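Local coordinates for protein exodeoxyribonuclease 10 (Escherichia coli, PDB 4FZX) that degrades single- and double-stranded DNA exonucleolytically from the 3' end towards the 5' end, using magnesium as its cofactor, at residues 10-21 with 33-44; 2-10 with 134-144. All coordinates share one frame; numbering follows the deposited sequence.

Contact 1: residues 10-21 with 33-44. With nucleotides of chain A.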
# COMPACT_ATOMS: atom_id res chain seq x y z
N CYS C 10 -4.80 -5.18 -40.76
CA CYS C 10 -3.70 -4.87 -41.65
C CYS C 10 -2.43 -4.51 -40.91
O CYS C 10 -1.37 -4.33 -41.52
CB CYS C 10 -4.10 -3.74 -42.59
SG CYS C 10 -5.50 -4.15 -43.64
N GLY C 11 -2.52 -4.37 -39.60
CA GLY C 11 -1.40 -3.87 -38.81
C GLY C 11 -1.94 -3.25 -37.55
O GLY C 11 -3.12 -3.39 -37.25
N LEU C 12 -1.07 -2.59 -36.80
CA LEU C 12 -1.39 -2.20 -35.44
C LEU C 12 -2.18 -0.90 -35.39
O LEU C 12 -2.82 -0.61 -34.37
CB LEU C 12 -0.11 -2.07 -34.61
CG LEU C 12 0.50 -3.42 -34.23
CD1 LEU C 12 1.77 -3.22 -33.39
CD2 LEU C 12 -0.53 -4.28 -33.49
N GLN C 13 -2.19 -0.16 -36.49
CA GLN C 13 -3.06 1.00 -36.63
C GLN C 13 -4.48 0.66 -37.10
O GLN C 13 -5.36 1.51 -37.07
CB GLN C 13 -2.44 2.04 -37.55
CG GLN C 13 -1.25 2.75 -36.92
CD GLN C 13 -0.05 1.84 -36.77
OE1 GLN C 13 0.49 1.32 -37.75
NE2 GLN C 13 0.38 1.62 -35.52
N GLY C 14 -4.71 -0.58 -37.51
CA GLY C 14 -6.05 -1.00 -37.93
C GLY C 14 -6.18 -1.40 -39.40
O GLY C 14 -5.21 -1.82 -40.04
N GLY C 15 -7.40 -1.27 -39.92
CA GLY C 15 -7.77 -1.97 -41.15
C GLY C 15 -8.10 -3.42 -40.86
O GLY C 15 -7.27 -4.17 -40.35
N ILE C 16 -9.33 -3.82 -41.17
CA ILE C 16 -9.87 -5.09 -40.70
C ILE C 16 -9.90 -6.08 -41.84
O ILE C 16 -10.45 -5.77 -42.92
CB ILE C 16 -11.30 -4.90 -40.22
CG1 ILE C 16 -11.40 -3.62 -39.38
CG2 ILE C 16 -11.80 -6.17 -39.48
CD1 ILE C 16 -10.56 -3.66 -38.08
N VAL C 17 -9.33 -7.26 -41.62
CA VAL C 17 -9.37 -8.32 -42.63
C VAL C 17 -10.19 -9.51 -42.19
O VAL C 17 -10.65 -10.30 -43.02
CB VAL C 17 -7.95 -8.79 -43.07
CG1 VAL C 17 -7.20 -7.63 -43.70
CG2 VAL C 17 -7.17 -9.33 -41.87
N GLU C 18 -10.41 -9.63 -40.88
CA GLU C 18 -11.28 -10.67 -40.34
C GLU C 18 -11.87 -10.23 -38.99
O GLU C 18 -11.19 -9.63 -38.17
CB GLU C 18 -10.51 -11.99 -40.17
CG GLU C 18 -11.39 -13.24 -40.16
CD GLU C 18 -10.60 -14.55 -40.13
OE1 GLU C 18 -9.44 -14.56 -39.66
OE2 GLU C 18 -11.17 -15.60 -40.51
N ILE C 19 -13.10 -10.64 -38.74
CA ILE C 19 -13.67 -10.51 -37.41
C ILE C 19 -14.45 -11.78 -37.09
O ILE C 19 -14.96 -12.48 -38.00
CB ILE C 19 -14.62 -9.32 -37.34
CG1 ILE C 19 -15.07 -9.08 -35.89
CG2 ILE C 19 -15.83 -9.53 -38.27
CD1 ILE C 19 -15.84 -7.76 -35.69
N ALA C 20 -14.57 -12.07 -35.80
CA ALA C 20 -15.27 -13.27 -35.35
C ALA C 20 -15.73 -13.09 -33.91
O ALA C 20 -15.21 -12.22 -33.20
CB ALA C 20 -14.36 -14.48 -35.46
N SER C 21 -16.68 -13.93 -33.48
CA SER C 21 -17.08 -13.97 -32.08
C SER C 21 -17.64 -15.33 -31.66
O SER C 21 -18.12 -16.11 -32.49
CB SER C 21 -18.09 -12.86 -31.76
OG SER C 21 -19.37 -13.14 -32.29
N MSE C 33 -19.43 -17.12 -35.06
CA MSE C 33 -19.67 -16.22 -36.16
C MSE C 33 -18.29 -15.71 -36.63
O MSE C 33 -17.46 -15.38 -35.81
CB MSE C 33 -20.52 -15.04 -35.67
CG MSE C 33 -20.97 -14.08 -36.75
SE MSE C 33 -22.21 -12.70 -36.10
CE MSE C 33 -23.62 -13.81 -35.40
N SER C 34 -18.05 -15.70 -37.94
CA SER C 34 -16.85 -15.07 -38.48
C SER C 34 -17.09 -14.50 -39.85
O SER C 34 -17.89 -15.03 -40.63
CB SER C 34 -15.68 -16.06 -38.54
OG SER C 34 -16.01 -17.19 -39.33
N HIS C 35 -16.39 -13.43 -40.16
CA HIS C 35 -16.40 -12.89 -41.50
C HIS C 35 -14.98 -12.50 -41.86
O HIS C 35 -14.31 -11.79 -41.07
CB HIS C 35 -17.27 -11.63 -41.58
CG HIS C 35 -18.71 -11.88 -41.29
ND1 HIS C 35 -19.21 -11.99 -40.01
CD2 HIS C 35 -19.76 -12.09 -42.12
CE1 HIS C 35 -20.51 -12.22 -40.07
NE2 HIS C 35 -20.87 -12.26 -41.34
N LEU C 36 -14.57 -12.85 -43.08
CA LEU C 36 -13.48 -12.15 -43.72
C LEU C 36 -13.98 -10.80 -44.21
O LEU C 36 -15.11 -10.69 -44.70
CB LEU C 36 -12.93 -12.97 -44.88
CG LEU C 36 -12.06 -14.15 -44.46
CD1 LEU C 36 -12.10 -15.26 -45.52
CD2 LEU C 36 -10.64 -13.67 -44.19
N VAL C 37 -13.09 -9.82 -44.20
CA VAL C 37 -13.48 -8.45 -44.38
C VAL C 37 -12.50 -7.75 -45.32
O VAL C 37 -11.29 -7.94 -45.21
CB VAL C 37 -13.48 -7.70 -43.03
CG1 VAL C 37 -13.69 -6.19 -43.26
CG2 VAL C 37 -14.52 -8.27 -42.10
N ARG C 38 -13.04 -6.94 -46.22
CA ARG C 38 -12.22 -6.10 -47.08
C ARG C 38 -11.71 -4.87 -46.32
O ARG C 38 -12.49 -4.08 -45.84
CB ARG C 38 -13.02 -5.66 -48.30
CG ARG C 38 -12.20 -5.00 -49.39
CD ARG C 38 -13.13 -4.58 -50.50
NE ARG C 38 -12.44 -3.87 -51.57
CZ ARG C 38 -13.06 -3.32 -52.61
NH1 ARG C 38 -14.39 -3.38 -52.71
NH2 ARG C 38 -12.36 -2.70 -53.55
N PRO C 39 -10.39 -4.72 -46.21
CA PRO C 39 -9.87 -3.68 -45.33
C PRO C 39 -9.87 -2.30 -46.01
O PRO C 39 -9.96 -2.22 -47.23
CB PRO C 39 -8.43 -4.13 -45.08
CG PRO C 39 -8.07 -4.87 -46.32
CD PRO C 39 -9.32 -5.56 -46.78
N ASP C 40 -9.75 -1.24 -45.22
CA ASP C 40 -9.76 0.12 -45.75
C ASP C 40 -8.36 0.53 -46.23
O ASP C 40 -8.13 1.69 -46.55
CB ASP C 40 -10.28 1.10 -44.68
CG ASP C 40 -9.41 1.12 -43.41
OD1 ASP C 40 -8.39 0.40 -43.35
OD2 ASP C 40 -9.76 1.85 -42.46
N ARG C 41 -7.44 -0.42 -46.24
CA ARG C 41 -6.04 -0.12 -46.50
C ARG C 41 -5.29 -1.40 -46.82
O ARG C 41 -5.80 -2.49 -46.57
CB ARG C 41 -5.41 0.58 -45.30
CG ARG C 41 -5.06 -0.37 -44.16
CD ARG C 41 -4.77 0.41 -42.89
NE ARG C 41 -5.97 1.09 -42.41
CZ ARG C 41 -6.00 1.89 -41.35
NH1 ARG C 41 -4.89 2.10 -40.64
NH2 ARG C 41 -7.14 2.47 -40.99
N PRO C 42 -4.06 -1.28 -47.37
CA PRO C 42 -3.30 -2.47 -47.72
C PRO C 42 -2.90 -3.28 -46.48
O PRO C 42 -2.65 -2.71 -45.42
CB PRO C 42 -2.03 -1.91 -48.41
CG PRO C 42 -2.31 -0.42 -48.62
CD PRO C 42 -3.27 -0.04 -47.54
N ILE C 43 -2.83 -4.59 -46.63
CA ILE C 43 -2.34 -5.45 -45.56
C ILE C 43 -0.81 -5.40 -45.52
O ILE C 43 -0.14 -5.71 -46.51
CB ILE C 43 -2.76 -6.91 -45.80
CG1 ILE C 43 -4.28 -7.02 -45.92
CG2 ILE C 43 -2.20 -7.83 -44.72
CD1 ILE C 43 -4.73 -8.29 -46.60
N SER C 44 -0.25 -5.08 -44.35
CA SER C 44 1.20 -5.05 -44.19
C SER C 44 1.80 -6.45 -44.13
O SER C 44 1.18 -7.37 -43.63
CB SER C 44 1.58 -4.27 -42.93
OG SER C 44 1.36 -5.06 -41.77
P DG A 17 -3.79 -10.15 -32.00
OP1 DG A 17 -5.04 -10.88 -32.31
OP2 DG A 17 -2.64 -10.91 -31.50
O5' DG A 17 -3.34 -9.29 -33.25
C5' DG A 17 -4.30 -8.51 -33.94
C4' DG A 17 -3.78 -8.02 -35.27
O4' DG A 17 -2.79 -7.01 -35.02
C3' DG A 17 -3.10 -9.05 -36.16
O3' DG A 17 -4.09 -9.67 -36.96
C2' DG A 17 -2.18 -8.17 -37.02
C1' DG A 17 -1.83 -7.05 -36.05
N9 DG A 17 -0.57 -7.27 -35.37
C8 DG A 17 -0.38 -7.98 -34.21
N7 DG A 17 0.85 -8.01 -33.83
C5 DG A 17 1.51 -7.25 -34.79
C6 DG A 17 2.87 -6.92 -34.88
O6 DG A 17 3.77 -7.24 -34.09
N1 DG A 17 3.14 -6.14 -36.01
C2 DG A 17 2.19 -5.73 -36.93
N2 DG A 17 2.62 -4.99 -37.98
N3 DG A 17 0.90 -6.05 -36.85
C4 DG A 17 0.65 -6.80 -35.75
P DA A 16 -0.90 -10.50 -27.39
OP1 DA A 16 -1.86 -11.59 -27.17
OP2 DA A 16 0.44 -10.71 -28.02
O5' DA A 16 -1.66 -9.34 -28.20
C5' DA A 16 -2.97 -8.96 -27.85
C4' DA A 16 -3.50 -7.94 -28.86
O4' DA A 16 -2.92 -6.64 -28.55
C3' DA A 16 -3.13 -8.22 -30.32
O3' DA A 16 -4.16 -9.01 -30.96
C2' DA A 16 -3.03 -6.81 -30.91
C1' DA A 16 -2.53 -5.99 -29.73
N9 DA A 16 -1.09 -5.86 -29.75
C8 DA A 16 -0.17 -6.86 -29.86
N7 DA A 16 1.06 -6.42 -29.95
C5 DA A 16 0.93 -5.06 -29.88
C6 DA A 16 1.88 -4.03 -29.94
N6 DA A 16 3.19 -4.24 -30.05
N1 DA A 16 1.41 -2.77 -29.89
C2 DA A 16 0.09 -2.57 -29.79
N3 DA A 16 -0.91 -3.46 -29.74
C4 DA A 16 -0.39 -4.70 -29.78
O HOH W 1 -11.08 -1.84 -42.42
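Ile-19 and His-35 form a hydrogen-bonded pair in the beta hairpin of strands 16-25 and 28-36; the parts 18-21 and 33-36 run antiparallel at 177°. Ile-19 N reaches His-35 O at 2.9 Å, His-35 N returns the bond to Ile-19 O, and Ser-21 pairs likewise with Met-33, a selenomethionine. Beyond the strands Val-37 N still reaches Val-17 O, though from well above the carbonyl plane, a sign that the regular pairing is ending.

Further along, Ser-44 grips Cys-10 O twice, with its N in the carbonyl plane and its OG, 2.8 Å from that oxygen, tilted out of that plane. A short hydroxyl suits this N-cap, since the same OG also caps Ala-47 N. One water joins Ile-16 N to Asp-40 N.

Charge is settled locally: Arg-41 holds Asp-40 side-on, its NE 2.7 Å from OD1 and its NH2 on OD2. One face of the guanidinium lies against the peptide of Gly-14 and Gly-15. A CB on Gly-15 would run into Arg-41 CG, and at these backbone angles also into the carbonyl O of Gly-14, so glycine suits the place.

The apolar packing is compact. Cys-10 SG, anti to its carbonyl carbon (chi1 -62°), lies 3.3 Å from Pro-39 CB and also meets Ile-43 CG1. Val-17 CG1 touches both Ile-43 CG1, at 3.7 Å, and Pro-39 CG. Leu-12, on the turn from Gly-11 to Gly-14, instead sends CD2 to within 3.5 Å of N9 of DG17 of chain A and CD1 to the base of DA16 of chain A.

Val-17 and Glu-18 form a classic beta bulge opposite Glu-8 of strand 2-9. Helix 136-154 packs on Ala-20 and Ser-34, while helix 64-67 covers Ile-19, His-35 and Val-37 on the other face.

Contact 2: residues 2-10 with 134-144. With NA (sodium ion), chain G; NA (sodium ion), chain E; nucleotides of chain A.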
# COMPACT_ATOMS: atom_id res chain seq x y z
N LEU C 2 -21.71 -13.41 -22.42
CA LEU C 2 -20.60 -12.57 -22.83
C LEU C 2 -20.21 -12.91 -24.26
O LEU C 2 -20.13 -14.08 -24.64
CB LEU C 2 -19.43 -12.79 -21.89
CG LEU C 2 -19.87 -12.65 -20.43
CD1 LEU C 2 -19.41 -13.84 -19.60
CD2 LEU C 2 -19.34 -11.35 -19.86
N ARG C 3 -20.05 -11.88 -25.08
CA ARG C 3 -19.64 -12.09 -26.46
C ARG C 3 -18.14 -11.85 -26.62
O ARG C 3 -17.65 -10.75 -26.38
CB ARG C 3 -20.43 -11.20 -27.39
CG ARG C 3 -20.08 -11.38 -28.84
CD ARG C 3 -21.22 -10.93 -29.71
NE ARG C 3 -22.35 -11.84 -29.57
CZ ARG C 3 -23.58 -11.59 -30.00
NH1 ARG C 3 -23.86 -10.44 -30.61
NH2 ARG C 3 -24.53 -12.51 -29.85
N ILE C 4 -17.41 -12.91 -26.93
CA ILE C 4 -15.98 -12.81 -27.14
C ILE C 4 -15.77 -12.39 -28.58
O ILE C 4 -16.41 -12.93 -29.48
CB ILE C 4 -15.26 -14.17 -26.88
CG1 ILE C 4 -15.27 -14.50 -25.38
CG2 ILE C 4 -13.82 -14.13 -27.42
CD1 ILE C 4 -16.68 -14.62 -24.79
N ILE C 5 -14.92 -11.38 -28.78
CA ILE C 5 -14.65 -10.80 -30.09
C ILE C 5 -13.15 -10.92 -30.40
O ILE C 5 -12.31 -10.68 -29.53
CB ILE C 5 -15.01 -9.28 -30.15
CG1 ILE C 5 -16.51 -9.08 -30.25
CG2 ILE C 5 -14.38 -8.62 -31.39
CD1 ILE C 5 -16.97 -8.75 -31.65
N ASP C 6 -12.83 -11.21 -31.66
CA ASP C 6 -11.47 -11.04 -32.15
C ASP C 6 -11.45 -10.48 -33.56
O ASP C 6 -12.33 -10.76 -34.37
CB ASP C 6 -10.69 -12.36 -32.09
CG ASP C 6 -9.21 -12.19 -32.47
OD1 ASP C 6 -8.43 -11.68 -31.64
OD2 ASP C 6 -8.82 -12.58 -33.58
N THR C 7 -10.37 -9.76 -33.85
CA THR C 7 -10.21 -9.01 -35.09
C THR C 7 -8.77 -9.23 -35.58
O THR C 7 -7.83 -8.97 -34.86
CB THR C 7 -10.39 -7.49 -34.81
OG1 THR C 7 -11.75 -7.23 -34.44
CG2 THR C 7 -10.07 -6.69 -36.02
N GLU C 8 -8.59 -9.69 -36.81
CA GLU C 8 -7.29 -9.60 -37.44
C GLU C 8 -7.27 -8.41 -38.40
O GLU C 8 -8.29 -8.08 -39.00
CB GLU C 8 -6.95 -10.90 -38.19
CG GLU C 8 -7.12 -12.18 -37.37
CD GLU C 8 -6.22 -12.23 -36.13
OE1 GLU C 8 -5.05 -11.80 -36.19
OE2 GLU C 8 -6.70 -12.72 -35.08
N THR C 9 -6.11 -7.77 -38.52
CA THR C 9 -6.00 -6.42 -39.06
C THR C 9 -4.84 -6.30 -40.05
O THR C 9 -4.00 -7.19 -40.18
CB THR C 9 -5.79 -5.38 -37.94
OG1 THR C 9 -4.65 -5.73 -37.16
CG2 THR C 9 -7.03 -5.28 -37.01
N CYS C 10 -4.80 -5.18 -40.76
CA CYS C 10 -3.70 -4.87 -41.65
C CYS C 10 -2.43 -4.51 -40.91
O CYS C 10 -1.37 -4.33 -41.52
CB CYS C 10 -4.10 -3.74 -42.59
SG CYS C 10 -5.50 -4.15 -43.64
N HIS C 134 -4.32 -17.17 -34.80
CA HIS C 134 -4.31 -15.87 -35.48
C HIS C 134 -5.30 -15.81 -36.64
O HIS C 134 -5.31 -14.84 -37.40
CB HIS C 134 -2.90 -15.52 -35.97
CG HIS C 134 -1.87 -15.55 -34.89
ND1 HIS C 134 -1.86 -14.66 -33.84
CD2 HIS C 134 -0.80 -16.36 -34.71
CE1 HIS C 134 -0.83 -14.91 -33.06
NE2 HIS C 134 -0.16 -15.93 -33.57
N ARG C 135 -6.18 -16.80 -36.74
CA ARG C 135 -7.42 -16.60 -37.47
C ARG C 135 -8.51 -16.30 -36.45
O ARG C 135 -8.56 -16.92 -35.40
CB ARG C 135 -7.77 -17.80 -38.34
CG ARG C 135 -6.78 -18.04 -39.51
CD ARG C 135 -6.84 -16.92 -40.58
NE ARG C 135 -8.19 -16.77 -41.14
CZ ARG C 135 -8.69 -17.51 -42.13
NH1 ARG C 135 -7.93 -18.41 -42.76
NH2 ARG C 135 -9.94 -17.32 -42.53
N ALA C 136 -9.33 -15.30 -36.75
CA ALA C 136 -10.17 -14.69 -35.73
C ALA C 136 -11.00 -15.70 -34.94
O ALA C 136 -10.99 -15.64 -33.71
CB ALA C 136 -11.06 -13.61 -36.34
N LEU C 137 -11.71 -16.60 -35.62
CA LEU C 137 -12.59 -17.54 -34.92
C LEU C 137 -11.80 -18.49 -34.04
O LEU C 137 -12.23 -18.85 -32.95
CB LEU C 137 -13.48 -18.33 -35.90
CG LEU C 137 -14.60 -19.14 -35.22
CD1 LEU C 137 -15.57 -18.21 -34.46
CD2 LEU C 137 -15.36 -20.04 -36.18
N TYR C 138 -10.62 -18.88 -34.51
CA TYR C 138 -9.75 -19.74 -33.73
C TYR C 138 -9.37 -19.06 -32.42
O TYR C 138 -9.55 -19.64 -31.33
CB TYR C 138 -8.51 -20.08 -34.56
CG TYR C 138 -7.63 -21.14 -33.95
CD1 TYR C 138 -6.83 -20.85 -32.85
CD2 TYR C 138 -7.59 -22.43 -34.48
CE1 TYR C 138 -6.01 -21.82 -32.29
CE2 TYR C 138 -6.77 -23.41 -33.93
CZ TYR C 138 -5.98 -23.09 -32.84
OH TYR C 138 -5.19 -24.06 -32.27
N ASP C 139 -8.92 -17.81 -32.50
CA ASP C 139 -8.51 -17.08 -31.31
C ASP C 139 -9.67 -16.77 -30.37
O ASP C 139 -9.47 -16.62 -29.15
CB ASP C 139 -7.79 -15.79 -31.68
CG ASP C 139 -6.38 -16.03 -32.23
OD1 ASP C 139 -6.00 -17.20 -32.48
OD2 ASP C 139 -5.66 -15.03 -32.46
N CYS C 140 -10.88 -16.65 -30.92
CA CYS C 140 -12.09 -16.48 -30.10
C CYS C 140 -12.29 -17.66 -29.17
O CYS C 140 -12.67 -17.49 -28.03
CB CYS C 140 -13.34 -16.30 -30.98
SG CYS C 140 -13.55 -14.62 -31.63
N TYR C 141 -12.05 -18.86 -29.68
CA TYR C 141 -12.16 -20.08 -28.88
C TYR C 141 -11.10 -20.15 -27.78
O TYR C 141 -11.37 -20.61 -26.67
CB TYR C 141 -12.09 -21.32 -29.77
CG TYR C 141 -13.44 -21.68 -30.35
CD1 TYR C 141 -14.36 -22.41 -29.61
CD2 TYR C 141 -13.85 -21.15 -31.57
CE1 TYR C 141 -15.61 -22.70 -30.10
CE2 TYR C 141 -15.12 -21.41 -32.07
CZ TYR C 141 -15.99 -22.21 -31.33
OH TYR C 141 -17.25 -22.49 -31.81
N ILE C 142 -9.91 -19.65 -28.09
CA ILE C 142 -8.83 -19.58 -27.11
C ILE C 142 -9.21 -18.60 -25.99
O ILE C 142 -9.15 -18.94 -24.81
CB ILE C 142 -7.51 -19.09 -27.76
CG1 ILE C 142 -7.06 -20.05 -28.87
CG2 ILE C 142 -6.43 -18.92 -26.70
CD1 ILE C 142 -7.00 -21.50 -28.46
N THR C 143 -9.67 -17.42 -26.38
CA THR C 143 -9.97 -16.37 -25.42
C THR C 143 -11.20 -16.74 -24.59
O THR C 143 -11.19 -16.59 -23.38
CB THR C 143 -10.16 -15.03 -26.13
OG1 THR C 143 -8.98 -14.75 -26.89
CG2 THR C 143 -10.41 -13.88 -25.13
N ALA C 144 -12.19 -17.35 -25.24
CA ALA C 144 -13.36 -17.83 -24.52
C ALA C 144 -12.97 -18.88 -23.49
O ALA C 144 -13.39 -18.81 -22.32
CB ALA C 144 -14.40 -18.41 -25.50
NA NA G . -6.01 -12.88 -32.94
NA NA E . -6.83 -10.07 -30.82
P DG A 17 -3.79 -10.15 -32.00
OP1 DG A 17 -5.04 -10.88 -32.31
OP2 DG A 17 -2.64 -10.91 -31.50
O5' DG A 17 -3.34 -9.29 -33.25
C5' DG A 17 -4.30 -8.51 -33.94
C4' DG A 17 -3.78 -8.02 -35.27
O4' DG A 17 -2.79 -7.01 -35.02
C3' DG A 17 -3.10 -9.05 -36.16
O3' DG A 17 -4.09 -9.67 -36.96
C2' DG A 17 -2.18 -8.17 -37.02
C1' DG A 17 -1.83 -7.05 -36.05
N9 DG A 17 -0.57 -7.27 -35.37
C8 DG A 17 -0.38 -7.98 -34.21
N7 DG A 17 0.85 -8.01 -33.83
C5 DG A 17 1.51 -7.25 -34.79
C6 DG A 17 2.87 -6.92 -34.88
O6 DG A 17 3.77 -7.24 -34.09
N1 DG A 17 3.14 -6.14 -36.01
C2 DG A 17 2.19 -5.73 -36.93
N2 DG A 17 2.62 -4.99 -37.98
N3 DG A 17 0.90 -6.05 -36.85
C4 DG A 17 0.65 -6.80 -35.75
O HOH W 2 -8.71 -13.34 -29.20
O HOH W 3 -7.79 -8.69 -32.18
O HOH W 4 -3.66 -12.84 -34.06
O HOH W 5 -6.11 -12.16 -29.62
O HOH W 6 -7.75 -8.98 -28.97
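Strand 2-9 and helix 136-144 approach to 7.3 Å between their axes at 142°, with Asp-6 and Ala-136 the nearest CA pair. Here the RNase H-like fold of the DEDDh exonucleases builds its metal site: Asp-6 and Glu-8 on the central strand, Asp-139 on the helix.

The sodium ion of chain G joins the segments, bound by Glu-8 OE2 and Asp-139 OD2, each at 2.2 Å, more distantly by Asp-6 OD2, and by OP1 of DG17 of chain A. That phosphate oxygen also binds the sodium ion of chain E, to which Asp-6 gives OD1 at 2.4 Å; its carboxylate thus spans both ions. Asp-6 CG stands anti to the backbone N (chi1 -174°), which carries the group over the start of the helix, where small Ala-136 leaves room for OD2.

Away from the metals the packing is mostly apolar. Cys-140 SG lies 3.7 Å from Asp-6 CB; Ile-4 CG2 lies against Cys-140 CB and Thr-143 CB, with Cys-140 O close by, and its CG1 against Ala-144 CB at 4.0 Å. An alanine at Ile-4 would lose both branches and is likely to open a gap against Thr-143 and Ala-144, leaving the helix less firmly seated on the strand.

A second-shell bond from His-134 N to Asp-139 OD1 leaves OD2 to the metal. Water 4, itself a ligand of the sodium ion of chain G, hydrogen-bonds to Glu-8 OE1 and His-134 ND1. Bent at chi2 (-61°), Glu-8 turns OE1 to the DNA terminus, where O3' of DG17 of chain A hydrogen-bonds to it at a doubtfully short 2.5 Å and also accepts from Thr-9 N at 3.2 Å.

Contacts 1 and 2 build on neighbouring strands of one sheet and share Cys-10, contact 1 being nested in the chain loop that contact 2 closes. Contact 2 lies near the centre of the chain and is buried; contact 1, farther out, is partly buried and has exposed residues among its loops. Their chemistry follows: backbone pairing and a surface ion pair in 10-21 with 33-44, metal-bridged carboxylates and helix-on-strand packing in 2-10 with 134-144. Glu-18 ties them, its OE2 bridging to Arg-135 NH2 at 2.9 Å while OE1 accepts from Ala-136 N at the helix start. Both meet DG17 of chain A, one through its base, the other through its sugar and phosphate.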